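Side-chain contacts in D-alanine--D-alanine ligase (Acinetobacter baumannii ACICU, PDB 5D8D), which catalyses the ATP-dependent joining of two D-alanine molecules into D-alanyl-D-alanine, a building block for peptidoglycan synthesis: residues A[99-104]-A[117-122]; A[105-108]-A[113-116]; A[135-140]-A[157-162]; A[165-168]-A[172-175]; A[174-179]-A[265-270]. All coordinates share one frame; numbering follows the deposited sequence.

How the contacts relate
Contacts 1 to 4 are buried, contact 5 only partly so. Contacts 3 and 4 are two stations of one interface: both seat helix 159-169 on the antiparallel sheet that holds strands 137-141 and 173-177, and both are essentially apolar, without a hydrogen bond across. Contact 1 rests helix 100-108 against strand 117-120 at the margin of that sheet, and contact 2, nested within the same stretch of chain, fastens the end of the helix to the following loop; both border the second subunit. Contact 5 spans the two antiparallel sheets. Charge gathers where contacts 1 and 5 meet, through Lys104 and Glu176, while Thr114 of contact 2 is bonded to the backbone of Leu266 in contact 5.

Contact 1. Residues A[99-104]-A[117-122]; sequences DKVKTK and YRIITK
Tyr117 is the buried centre of this contact: Lys104 and Val101, one turn apart on helix 100-108, both come to its ring from one side, near opposite ends of it. Lys104 passes alongside the ring in the opposite direction and brings NZ to 4.1 Å from Tyr117 CD1, approaching obliquely. Its chain starts beside the backbone N (chi1 -73°) and bends in its outer half, which carries the ammonium past the ring to a salt bridge with Glu176. Towards the other end of the ring, Val101 CB is 4.2 Å from Tyr117 CE2, and Met174 of the adjoining strand packs against all three residues. The geometry is that of a helix laid over the margin of an antiparallel sheet in the ATP-grasp fold: strand 117-120 is an outermost strand, and residues 100-104 run at 145° to it, roughly antiparallel, with the segment axes 10.5 Å apart. Whereas these three residues are buried, Ile119 is exposed to solvent and adds a single touch, its CD1 4.2 Å from Val101 CG2. At the start of the helix Asp99 acts as N-cap, its OD1 accepting a nearly straight bond (164°) from Lys102 N at 3.1 Å, from above the carboxylate plane.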
# COMPACT_ATOMS: atom_id res chain seq x y z
N ASP A 99 2.43 4.03 -6.55
CA ASP A 99 3.66 3.35 -6.97
C ASP A 99 3.38 2.63 -8.31
O ASP A 99 2.59 1.66 -8.40
CB ASP A 99 4.04 2.36 -5.85
CG ASP A 99 5.47 1.80 -5.96
OD1 ASP A 99 5.94 1.42 -7.04
OD2 ASP A 99 6.13 1.70 -4.91
N LYS A 100 4.03 3.12 -9.36
CA LYS A 100 3.86 2.56 -10.70
C LYS A 100 4.30 1.10 -10.78
O LYS A 100 3.57 0.27 -11.38
CB LYS A 100 4.61 3.38 -11.75
CG LYS A 100 3.96 4.72 -12.03
CD LYS A 100 4.78 5.52 -13.03
CE LYS A 100 4.33 6.97 -13.10
NZ LYS A 100 4.82 7.77 -11.94
N VAL A 101 5.42 0.76 -10.15
CA VAL A 101 5.87 -0.63 -10.27
C VAL A 101 4.97 -1.54 -9.48
O VAL A 101 4.61 -2.62 -10.00
CB VAL A 101 7.38 -0.92 -10.03
CG1 VAL A 101 8.24 0.34 -10.03
CG2 VAL A 101 7.63 -1.83 -8.83
N LYS A 102 4.56 -1.13 -8.26
CA LYS A 102 3.70 -2.01 -7.45
C LYS A 102 2.34 -2.19 -8.05
O LYS A 102 1.78 -3.27 -7.98
CB LYS A 102 3.61 -1.57 -5.98
CG LYS A 102 4.92 -1.76 -5.24
CD LYS A 102 4.77 -1.59 -3.75
CE LYS A 102 6.10 -1.77 -3.04
NZ LYS A 102 6.98 -0.60 -3.19
N THR A 103 1.82 -1.13 -8.67
CA THR A 103 0.59 -1.22 -9.47
C THR A 103 0.73 -2.28 -10.60
O THR A 103 -0.16 -3.09 -10.81
CB THR A 103 0.23 0.16 -10.05
OG1 THR A 103 -0.09 1.06 -8.98
CG2 THR A 103 -0.99 0.07 -10.93
N LYS A 104 1.83 -2.24 -11.33
CA LYS A 104 2.03 -3.18 -12.45
C LYS A 104 2.23 -4.62 -11.98
O LYS A 104 1.74 -5.55 -12.62
CB LYS A 104 3.21 -2.76 -13.32
CG LYS A 104 2.95 -1.55 -14.18
CD LYS A 104 4.29 -0.91 -14.53
CE LYS A 104 4.41 -0.42 -15.96
NZ LYS A 104 4.54 -1.53 -16.95
N TYR A 117 9.12 -3.98 -17.70
CA TYR A 117 9.89 -2.88 -17.14
C TYR A 117 11.09 -3.43 -16.37
O TYR A 117 11.19 -4.64 -16.17
CB TYR A 117 9.00 -2.07 -16.18
CG TYR A 117 8.54 -2.91 -15.02
CD1 TYR A 117 7.43 -3.76 -15.16
CD2 TYR A 117 9.25 -2.91 -13.81
CE1 TYR A 117 7.03 -4.58 -14.11
CE2 TYR A 117 8.86 -3.73 -12.75
CZ TYR A 117 7.75 -4.56 -12.90
OH TYR A 117 7.35 -5.37 -11.86
N ARG A 118 11.97 -2.54 -15.91
CA ARG A 118 13.08 -2.90 -15.03
C ARG A 118 13.41 -1.75 -14.07
O ARG A 118 13.59 -0.60 -14.49
CB ARG A 118 14.33 -3.27 -15.85
CG ARG A 118 14.28 -4.61 -16.60
CD ARG A 118 14.17 -5.85 -15.70
NE ARG A 118 13.19 -6.82 -16.22
CZ ARG A 118 13.41 -7.77 -17.14
NH1 ARG A 118 14.60 -7.97 -17.68
NH2 ARG A 118 12.40 -8.57 -17.51
N ILE A 119 13.53 -2.07 -12.78
CA ILE A 119 13.86 -1.07 -11.76
C ILE A 119 15.35 -0.80 -11.94
O ILE A 119 16.14 -1.75 -12.15
CB ILE A 119 13.51 -1.54 -10.32
CG1 ILE A 119 12.03 -1.98 -10.20
CG2 ILE A 119 13.78 -0.43 -9.31
CD1 ILE A 119 11.72 -2.94 -9.06
N ILE A 120 15.73 0.48 -11.87
CA ILE A 120 17.09 0.93 -12.21
C ILE A 120 17.66 1.91 -11.15
O ILE A 120 17.13 3.01 -10.96
CB ILE A 120 17.13 1.47 -13.68
CG1 ILE A 120 18.47 2.18 -14.00
CG2 ILE A 120 15.91 2.33 -13.99
CD1 ILE A 120 18.51 3.69 -13.82
N THR A 121 18.71 1.46 -10.47
CA THR A 121 19.24 2.12 -9.28
C THR A 121 20.78 2.16 -9.20
O THR A 121 21.38 1.53 -8.31
CB THR A 121 18.70 1.42 -8.02
OG1 THR A 121 19.49 0.25 -7.77
CG2 THR A 121 17.28 0.98 -8.20
N LYS A 122 21.43 2.85 -10.11
CA LYS A 122 22.88 3.02 -9.99
C LYS A 122 23.62 1.69 -10.18
O LYS A 122 24.46 1.53 -11.05
CB LYS A 122 23.23 3.65 -8.65
CG LYS A 122 23.77 5.06 -8.78
CD LYS A 122 22.79 6.01 -9.44
CE LYS A 122 22.76 5.86 -10.95
NZ LYS A 122 21.97 6.94 -11.60

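Contact 2. Residues A[105-108]-A[113-116]; sequences QIWQ and PTAP
Thr114 turns its two branches to two different side chains of helix 100-108: the methyl to Gln108, the hydroxyl to Trp107. Gln108 and Thr114 cross at about a right angle, and the threonine methyl abuts the aliphatic part of the glutamine and not its amide, with Thr114 CG2 4.0 Å from Gln108 CG. Beyond CG the glutamine chain is extended, and its OE1 reaches on to a weak hydrogen bond with Tyr117 OH. The indole of Trp107 is approached differently. Thr114 OG1 lies at its edge, near the ring plane, 4.2 Å from CE3 of the benzo ring, a loose edge-on neighbour. With OG1 opposite the backbone N (chi1 -174°), the hydroxyl can serve polar partners outside the two segments: it donates to the carbonyl O of Leu266 and accepts from Lys104 NZ. This buried oxygen is therefore gripped twice. Trp107 is fixed from the far side of its ring system, where NE1 donates to the carbonyl O of Ala242, and the indole also packs on Leu266. Backbone bonds between Pro113 and Leu266, and from Lys177 N to the carbonyl O of Pro116, hold the loop at its two ends. Gln108 touches Gly109 of the second subunit. Here the loop folds back on the helix it leaves and passes between strands 173-177 and 264-270, a helix-loop-strand connection of the ATP-grasp fold leading into strand 117-120, an outer strand of the antiparallel sheet that also holds 173-177.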
# COMPACT_ATOMS: atom_id res chain seq x y z
N GLN A 105 2.92 -4.81 -10.86
CA GLN A 105 3.09 -6.13 -10.31
C GLN A 105 1.74 -6.66 -9.93
O GLN A 105 1.41 -7.79 -10.27
CB GLN A 105 4.02 -6.12 -9.14
CG GLN A 105 5.43 -5.70 -9.50
CD GLN A 105 6.36 -5.40 -8.33
OE1 GLN A 105 7.57 -5.55 -8.47
NE2 GLN A 105 5.83 -4.97 -7.19
N ILE A 106 0.93 -5.86 -9.25
CA ILE A 106 -0.46 -6.28 -9.01
C ILE A 106 -1.19 -6.64 -10.31
O ILE A 106 -1.96 -7.64 -10.37
CB ILE A 106 -1.29 -5.22 -8.26
CG1 ILE A 106 -0.69 -4.91 -6.88
CG2 ILE A 106 -2.72 -5.70 -8.08
CD1 ILE A 106 -0.44 -6.09 -5.99
N TRP A 107 -0.97 -5.84 -11.35
CA TRP A 107 -1.53 -6.14 -12.67
C TRP A 107 -0.93 -7.40 -13.37
O TRP A 107 -1.70 -8.22 -13.88
CB TRP A 107 -1.48 -4.90 -13.58
CG TRP A 107 -2.41 -3.79 -13.19
CD1 TRP A 107 -3.55 -3.87 -12.42
CD2 TRP A 107 -2.28 -2.43 -13.56
NE1 TRP A 107 -4.12 -2.64 -12.28
CE2 TRP A 107 -3.36 -1.74 -12.97
CE3 TRP A 107 -1.36 -1.72 -14.33
CZ2 TRP A 107 -3.54 -0.37 -13.14
CZ3 TRP A 107 -1.54 -0.36 -14.50
CH2 TRP A 107 -2.62 0.29 -13.91
N GLN A 108 0.40 -7.57 -13.38
CA GLN A 108 1.04 -8.84 -13.83
C GLN A 108 0.46 -10.01 -13.07
O GLN A 108 0.12 -11.03 -13.64
CB GLN A 108 2.54 -8.81 -13.58
CG GLN A 108 3.31 -8.11 -14.68
CD GLN A 108 4.71 -7.65 -14.28
OE1 GLN A 108 5.12 -7.74 -13.11
NE2 GLN A 108 5.46 -7.15 -15.27
N PRO A 113 -2.68 -7.16 -18.92
CA PRO A 113 -1.50 -6.76 -19.69
C PRO A 113 -0.92 -5.40 -19.29
O PRO A 113 -1.65 -4.44 -19.10
CB PRO A 113 -2.04 -6.70 -21.11
CG PRO A 113 -3.46 -6.25 -20.93
CD PRO A 113 -3.93 -6.85 -19.63
N THR A 114 0.40 -5.34 -19.24
CA THR A 114 1.11 -4.14 -18.91
C THR A 114 2.52 -4.30 -19.46
O THR A 114 2.97 -5.42 -19.66
CB THR A 114 1.11 -3.91 -17.38
OG1 THR A 114 1.70 -2.65 -17.08
CG2 THR A 114 1.86 -4.98 -16.63
N ALA A 115 3.21 -3.20 -19.76
CA ALA A 115 4.49 -3.32 -20.46
C ALA A 115 5.60 -3.84 -19.54
O ALA A 115 5.68 -3.45 -18.37
CB ALA A 115 4.90 -1.98 -21.07
N PRO A 116 6.47 -4.73 -20.07
CA PRO A 116 7.67 -5.08 -19.30
C PRO A 116 8.42 -3.83 -18.82
O PRO A 116 8.33 -2.75 -19.47
CB PRO A 116 8.52 -5.87 -20.31
CG PRO A 116 7.53 -6.43 -21.28
CD PRO A 116 6.40 -5.45 -21.36

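Contact 3. Residues A[135-140]-A[157-162]; sequences LPVIIK and EDFAAA
Ile139 is the main knob, pushing from strand 137-141 into a shallow hollow on helix 159-169 whose walls are Phe159 and, three residues on, Ala162. The tip of the isoleucine fits closest: Ile139 CD1 is 3.6 Å from Phe159 CE1, reaching the ring obliquely while the two side chains cross at about a right angle. Lower down, the flank of the same residue rests on the alanine, with Ile139 CG1 4.0 Å from Ala162 CB. CG1 stands beside the backbone N (chi1 -56°), which tips this longer branch towards the helix, whereas the short branch, CG2, comes to 4.1 Å from the carbonyl O of Ala162. Because Ala162 is so small the helix can settle close to the strand, and the CA atoms of Ile139 and Ala162 are only 6.5 Å apart. Such a helix packed on an antiparallel sheet belongs to the central domain of the ATP-grasp ligases, in a region predicted to bind ATP, although the contact itself is away from the metal-binding residues. Strand 137-141 is an inner strand of its sheet; Val137 and Ile139 point to the helix, Ile138 and Lys140 away from it. The phenyl ring in turn is a bump filling a larger hollow. Val137 crosses near the far end of the ring, reaching it obliquely, with CG2 4.2 Å from Phe159 CZ, and Val153 of the neighbouring strand also touches the ring. Leu126, Val129 and Ile130 of helix 126-133 line the other part of the pocket.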
# COMPACT_ATOMS: atom_id res chain seq x y z
N LEU A 135 15.19 -1.34 -27.30
CA LEU A 135 15.02 0.10 -27.49
C LEU A 135 13.81 0.33 -28.41
O LEU A 135 13.54 -0.49 -29.29
CB LEU A 135 16.28 0.79 -28.04
CG LEU A 135 17.40 1.10 -27.02
CD1 LEU A 135 18.46 0.03 -27.03
CD2 LEU A 135 18.08 2.43 -27.26
N PRO A 136 13.07 1.41 -28.20
CA PRO A 136 13.30 2.39 -27.13
C PRO A 136 12.53 2.08 -25.82
O PRO A 136 11.66 1.20 -25.80
CB PRO A 136 12.83 3.71 -27.76
CG PRO A 136 12.31 3.37 -29.13
CD PRO A 136 12.06 1.89 -29.15
N VAL A 137 12.88 2.78 -24.74
CA VAL A 137 12.18 2.69 -23.44
C VAL A 137 11.81 4.09 -22.94
O VAL A 137 12.27 5.10 -23.47
CB VAL A 137 13.01 1.94 -22.34
CG1 VAL A 137 13.47 0.58 -22.83
CG2 VAL A 137 14.18 2.78 -21.86
N ILE A 138 10.99 4.12 -21.89
CA ILE A 138 10.62 5.36 -21.21
C ILE A 138 11.11 5.20 -19.78
O ILE A 138 10.87 4.16 -19.15
CB ILE A 138 9.10 5.66 -21.30
CG1 ILE A 138 8.72 6.87 -20.43
CG2 ILE A 138 8.23 4.47 -20.90
CD1 ILE A 138 7.35 7.44 -20.72
N ILE A 139 11.82 6.22 -19.29
CA ILE A 139 12.34 6.29 -17.91
C ILE A 139 11.39 7.18 -17.11
O ILE A 139 11.20 8.35 -17.47
CB ILE A 139 13.78 6.91 -17.86
CG1 ILE A 139 14.77 6.13 -18.75
CG2 ILE A 139 14.29 7.00 -16.42
CD1 ILE A 139 15.00 4.69 -18.36
N LYS A 140 10.81 6.65 -16.04
CA LYS A 140 9.88 7.44 -15.21
C LYS A 140 10.13 7.25 -13.72
O LYS A 140 10.55 6.16 -13.31
CB LYS A 140 8.40 7.14 -15.58
CG LYS A 140 8.01 5.68 -15.74
CD LYS A 140 6.53 5.52 -16.10
CE LYS A 140 6.22 5.87 -17.55
NZ LYS A 140 4.82 5.48 -17.92
N GLU A 157 23.20 6.57 -25.37
CA GLU A 157 23.39 8.03 -25.19
C GLU A 157 22.27 8.78 -24.40
O GLU A 157 22.57 9.61 -23.54
CB GLU A 157 23.54 8.72 -26.57
CG GLU A 157 24.80 8.40 -27.39
CD GLU A 157 24.86 9.21 -28.70
OE1 GLU A 157 23.81 9.37 -29.35
OE2 GLU A 157 25.96 9.69 -29.08
N ASP A 158 21.00 8.52 -24.72
CA ASP A 158 19.85 9.19 -24.06
C ASP A 158 19.71 8.86 -22.54
O ASP A 158 19.11 9.66 -21.80
CB ASP A 158 18.51 8.85 -24.78
CG ASP A 158 18.35 9.50 -26.18
OD1 ASP A 158 18.98 10.56 -26.45
OD2 ASP A 158 17.56 8.96 -27.01
N PHE A 159 20.25 7.72 -22.08
CA PHE A 159 20.04 7.21 -20.71
C PHE A 159 20.46 8.13 -19.57
O PHE A 159 19.65 8.44 -18.70
CB PHE A 159 20.76 5.86 -20.47
CG PHE A 159 19.87 4.65 -20.62
CD1 PHE A 159 18.84 4.42 -19.70
CD2 PHE A 159 20.06 3.74 -21.66
CE1 PHE A 159 18.02 3.32 -19.83
CE2 PHE A 159 19.24 2.64 -21.79
CZ PHE A 159 18.23 2.42 -20.87
N ALA A 160 21.73 8.53 -19.56
CA ALA A 160 22.32 9.23 -18.40
C ALA A 160 21.67 10.59 -18.09
O ALA A 160 21.68 11.01 -16.93
CB ALA A 160 23.83 9.36 -18.56
N ALA A 161 21.10 11.27 -19.09
CA ALA A 161 20.35 12.52 -18.89
C ALA A 161 18.92 12.30 -18.34
O ALA A 161 18.41 13.12 -17.54
CB ALA A 161 20.29 13.33 -20.18
N ALA A 162 18.27 11.23 -18.79
CA ALA A 162 16.91 10.87 -18.37
C ALA A 162 16.84 10.40 -16.92
O ALA A 162 15.91 10.75 -16.19
CB ALA A 162 16.34 9.80 -19.29

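Contact 4. Residues A[165-168]-A[172-175]; sequences KATQ and VVMA
The flat group here is the peptide linking Ala166 to Thr167, and Val173 CG2 lies over one of its faces, almost straight above the carbonyl carbon. That methyl is 4.0 Å from Ala166 C and 4.2 Å from Thr167 N. The side chains at the two ends of the peptide dip towards the same face: Ala166 CB and, more loosely, Thr167 OG1, which is 4.4 Å from Val173 CG2. The threonine hydroxyl is bonded to the carbonyl O of Ile163, one turn back in its own helix. Ala166 makes the closest approach, its methyl seated over the fork of the valine, with Val173 CG2 at 3.5 Å and CG1 at 3.8 Å from Ala166 CB. Both branches are brought to bear because CG1 stands opposite the backbone N (chi1 170°) and CG2 beside it. The two residues lie near a tight helix-to-strand turn of the ATP-grasp fold, in which helix 159-169 doubles back so that its last turns cover the strand that follows, 173-177, an inner strand of the antiparallel sheet. Ala166 also rests on Pro141, and Val173 on Ile139, of the adjoining strand. Thr167, at the margin of the contact, is exposed to solvent.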
# COMPACT_ATOMS: atom_id res chain seq x y z
N LYS A 165 16.77 13.31 -14.68
CA LYS A 165 15.41 13.91 -14.72
C LYS A 165 14.53 13.29 -13.61
O LYS A 165 13.96 14.00 -12.78
CB LYS A 165 14.73 13.74 -16.11
CG LYS A 165 14.57 15.00 -16.96
CD LYS A 165 13.16 15.59 -16.92
CE LYS A 165 12.79 16.17 -15.56
NZ LYS A 165 13.65 17.32 -15.13
N ALA A 166 14.45 11.95 -13.63
CA ALA A 166 13.65 11.17 -12.66
C ALA A 166 14.24 11.13 -11.24
O ALA A 166 13.48 11.01 -10.27
CB ALA A 166 13.43 9.75 -13.20
N THR A 167 15.57 11.21 -11.11
CA THR A 167 16.26 11.14 -9.80
C THR A 167 16.00 12.37 -8.91
O THR A 167 16.12 12.26 -7.69
CB THR A 167 17.79 10.84 -9.96
OG1 THR A 167 17.96 9.53 -10.51
CG2 THR A 167 18.57 10.92 -8.62
N GLN A 168 15.65 13.52 -9.51
CA GLN A 168 15.15 14.70 -8.75
C GLN A 168 13.89 14.33 -7.95
O GLN A 168 13.81 14.58 -6.74
CB GLN A 168 14.87 15.90 -9.69
CG GLN A 168 14.01 17.07 -9.13
CD GLN A 168 14.78 18.19 -8.43
OE1 GLN A 168 15.82 18.64 -8.89
NE2 GLN A 168 14.24 18.67 -7.31
N VAL A 172 14.08 5.97 -6.40
CA VAL A 172 13.74 4.77 -7.20
C VAL A 172 13.01 5.13 -8.54
O VAL A 172 12.05 5.91 -8.57
CB VAL A 172 13.02 3.68 -6.34
CG1 VAL A 172 11.76 4.21 -5.64
CG2 VAL A 172 12.73 2.42 -7.16
N VAL A 173 13.50 4.55 -9.64
CA VAL A 173 13.13 4.92 -11.03
C VAL A 173 12.93 3.61 -11.82
O VAL A 173 13.61 2.60 -11.54
CB VAL A 173 14.24 5.82 -11.65
CG1 VAL A 173 14.05 6.03 -13.14
CG2 VAL A 173 14.32 7.17 -10.95
N MET A 174 11.96 3.59 -12.75
CA MET A 174 11.73 2.41 -13.64
C MET A 174 11.93 2.74 -15.11
O MET A 174 11.46 3.77 -15.58
CB MET A 174 10.35 1.75 -13.46
CG MET A 174 9.12 2.64 -13.60
SD MET A 174 7.64 1.85 -14.31
CE MET A 174 7.73 0.16 -13.73
N ALA A 175 12.66 1.87 -15.81
CA ALA A 175 12.70 1.90 -17.27
C ALA A 175 11.63 0.92 -17.76
O ALA A 175 11.71 -0.27 -17.48
CB ALA A 175 14.08 1.51 -17.79

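Contact 5. Residues A[174-179]-A[265-270]; sequences MAEKWI and WLLEVN
Strands 173-177 and 264-270 come from the two antiparallel sheets of the ATP-grasp fold, and this contact bridges them beside the predicted ATP and metal sites. Ile179, just past the end of the first strand, meets Trp265 with its terminal methyl. Ile179 CD1 is 3.4 Å from Trp265 CB and 3.5 Å from CG, a tight contact at the root of the indole that reaches the ring obliquely. CG1 of Ile179 is placed between the backbone N and carbonyl carbon (chi1 71°), the sterically costlier choice, and this sends CD1 across to the tryptophan. The indole is tethered by NE1, which donates to Asp259 OD2, and it also packs on Pro113. Further along, the contact is loose: Glu176 OE1 comes no nearer than 4.4 Å to Leu267 CD1. A lysine grips each oxygen of the Glu176 carboxylate, Lys140 being the one at OE2. Leu267 and Glu268 both face Asp255 as a classic beta bulge, and Glu268, Asn270 and Asp255 are predicted magnesium ligands. A strand of the predicted ATP-binding region facing one that carries predicted metal ligands is consistent with the nucleotide site between the two sheets in ATP-grasp enzymes.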
# COMPACT_ATOMS: atom_id res chain seq x y z
N MET A 174 11.96 3.59 -12.75
CA MET A 174 11.73 2.41 -13.64
C MET A 174 11.93 2.74 -15.11
O MET A 174 11.46 3.77 -15.58
CB MET A 174 10.35 1.75 -13.46
CG MET A 174 9.12 2.64 -13.60
SD MET A 174 7.64 1.85 -14.31
CE MET A 174 7.73 0.16 -13.73
N ALA A 175 12.66 1.87 -15.81
CA ALA A 175 12.70 1.90 -17.27
C ALA A 175 11.63 0.92 -17.76
O ALA A 175 11.71 -0.27 -17.48
CB ALA A 175 14.08 1.51 -17.79
N GLU A 176 10.64 1.44 -18.48
CA GLU A 176 9.55 0.64 -19.05
C GLU A 176 9.74 0.56 -20.58
O GLU A 176 10.11 1.57 -21.22
CB GLU A 176 8.23 1.32 -18.68
CG GLU A 176 6.94 0.58 -19.03
CD GLU A 176 5.67 1.40 -18.74
OE1 GLU A 176 4.64 0.80 -18.36
OE2 GLU A 176 5.68 2.65 -18.89
N LYS A 177 9.49 -0.63 -21.16
CA LYS A 177 9.48 -0.83 -22.63
C LYS A 177 8.54 0.13 -23.35
O LYS A 177 7.36 0.16 -23.03
CB LYS A 177 9.03 -2.27 -22.94
CG LYS A 177 8.79 -2.58 -24.41
CD LYS A 177 8.75 -4.09 -24.67
CE LYS A 177 7.97 -4.46 -25.94
NZ LYS A 177 8.82 -5.25 -26.88
N TRP A 178 9.04 0.90 -24.32
CA TRP A 178 8.18 1.85 -25.07
C TRP A 178 7.23 1.04 -25.93
O TRP A 178 7.63 0.05 -26.51
CB TRP A 178 9.00 2.79 -25.97
CG TRP A 178 8.17 3.85 -26.68
CD1 TRP A 178 7.69 3.79 -27.96
CD2 TRP A 178 7.72 5.10 -26.15
NE1 TRP A 178 6.98 4.93 -28.26
CE2 TRP A 178 6.98 5.75 -27.17
CE3 TRP A 178 7.87 5.75 -24.91
CZ2 TRP A 178 6.40 7.02 -26.98
CZ3 TRP A 178 7.29 7.01 -24.72
CH2 TRP A 178 6.56 7.63 -25.76
N ILE A 179 5.97 1.44 -25.99
CA ILE A 179 5.06 0.88 -26.97
C ILE A 179 4.50 2.03 -27.80
O ILE A 179 4.14 3.10 -27.28
CB ILE A 179 4.00 -0.05 -26.34
CG1 ILE A 179 2.97 0.74 -25.53
CG2 ILE A 179 4.69 -1.20 -25.57
CD1 ILE A 179 2.40 0.03 -24.32
N TRP A 265 -2.54 -1.81 -23.44
CA TRP A 265 -1.54 -1.94 -22.41
C TRP A 265 -1.81 -0.94 -21.27
O TRP A 265 -1.82 0.26 -21.50
CB TRP A 265 -0.19 -1.67 -23.03
CG TRP A 265 0.18 -2.68 -24.07
CD1 TRP A 265 0.08 -2.52 -25.40
CD2 TRP A 265 0.73 -3.99 -23.86
NE1 TRP A 265 0.53 -3.64 -26.05
CE2 TRP A 265 0.93 -4.56 -25.13
CE3 TRP A 265 1.07 -4.74 -22.73
CZ2 TRP A 265 1.45 -5.86 -25.30
CZ3 TRP A 265 1.60 -6.03 -22.90
CH2 TRP A 265 1.77 -6.57 -24.18
N LEU A 266 -2.02 -1.45 -20.05
CA LEU A 266 -2.28 -0.62 -18.88
C LEU A 266 -1.05 0.13 -18.40
O LEU A 266 0.03 -0.46 -18.26
CB LEU A 266 -2.80 -1.47 -17.75
CG LEU A 266 -4.14 -2.15 -17.99
CD1 LEU A 266 -4.24 -3.28 -16.98
CD2 LEU A 266 -5.30 -1.21 -17.80
N LEU A 267 -1.22 1.43 -18.11
CA LEU A 267 -0.11 2.32 -17.78
C LEU A 267 -0.04 2.65 -16.28
O LEU A 267 1.00 2.44 -15.65
CB LEU A 267 -0.19 3.60 -18.61
CG LEU A 267 0.74 3.77 -19.83
CD1 LEU A 267 1.19 2.49 -20.49
CD2 LEU A 267 0.09 4.71 -20.85
N GLU A 268 -1.11 3.16 -15.71
CA GLU A 268 -1.11 3.56 -14.32
C GLU A 268 -2.49 3.90 -13.85
O GLU A 268 -3.42 3.96 -14.65
CB GLU A 268 -0.17 4.75 -14.07
CG GLU A 268 -0.63 6.08 -14.59
CD GLU A 268 0.20 7.24 -14.06
OE1 GLU A 268 1.45 7.21 -14.25
OE2 GLU A 268 -0.42 8.17 -13.48
N VAL A 269 -2.61 4.12 -12.55
CA VAL A 269 -3.88 4.42 -11.90
C VAL A 269 -3.71 5.74 -11.18
O VAL A 269 -2.58 6.07 -10.73
CB VAL A 269 -4.35 3.31 -10.91
CG1 VAL A 269 -3.41 3.18 -9.70
CG2 VAL A 269 -5.74 3.59 -10.41
N ASN A 270 -4.82 6.49 -11.10
CA ASN A 270 -4.88 7.73 -10.36
C ASN A 270 -6.07 7.70 -9.47
O ASN A 270 -7.18 7.65 -9.95
CB ASN A 270 -4.97 8.90 -11.29
CG ASN A 270 -4.74 10.21 -10.58
OD1 ASN A 270 -4.95 10.35 -9.36
ND2 ASN A 270 -4.31 11.19 -11.35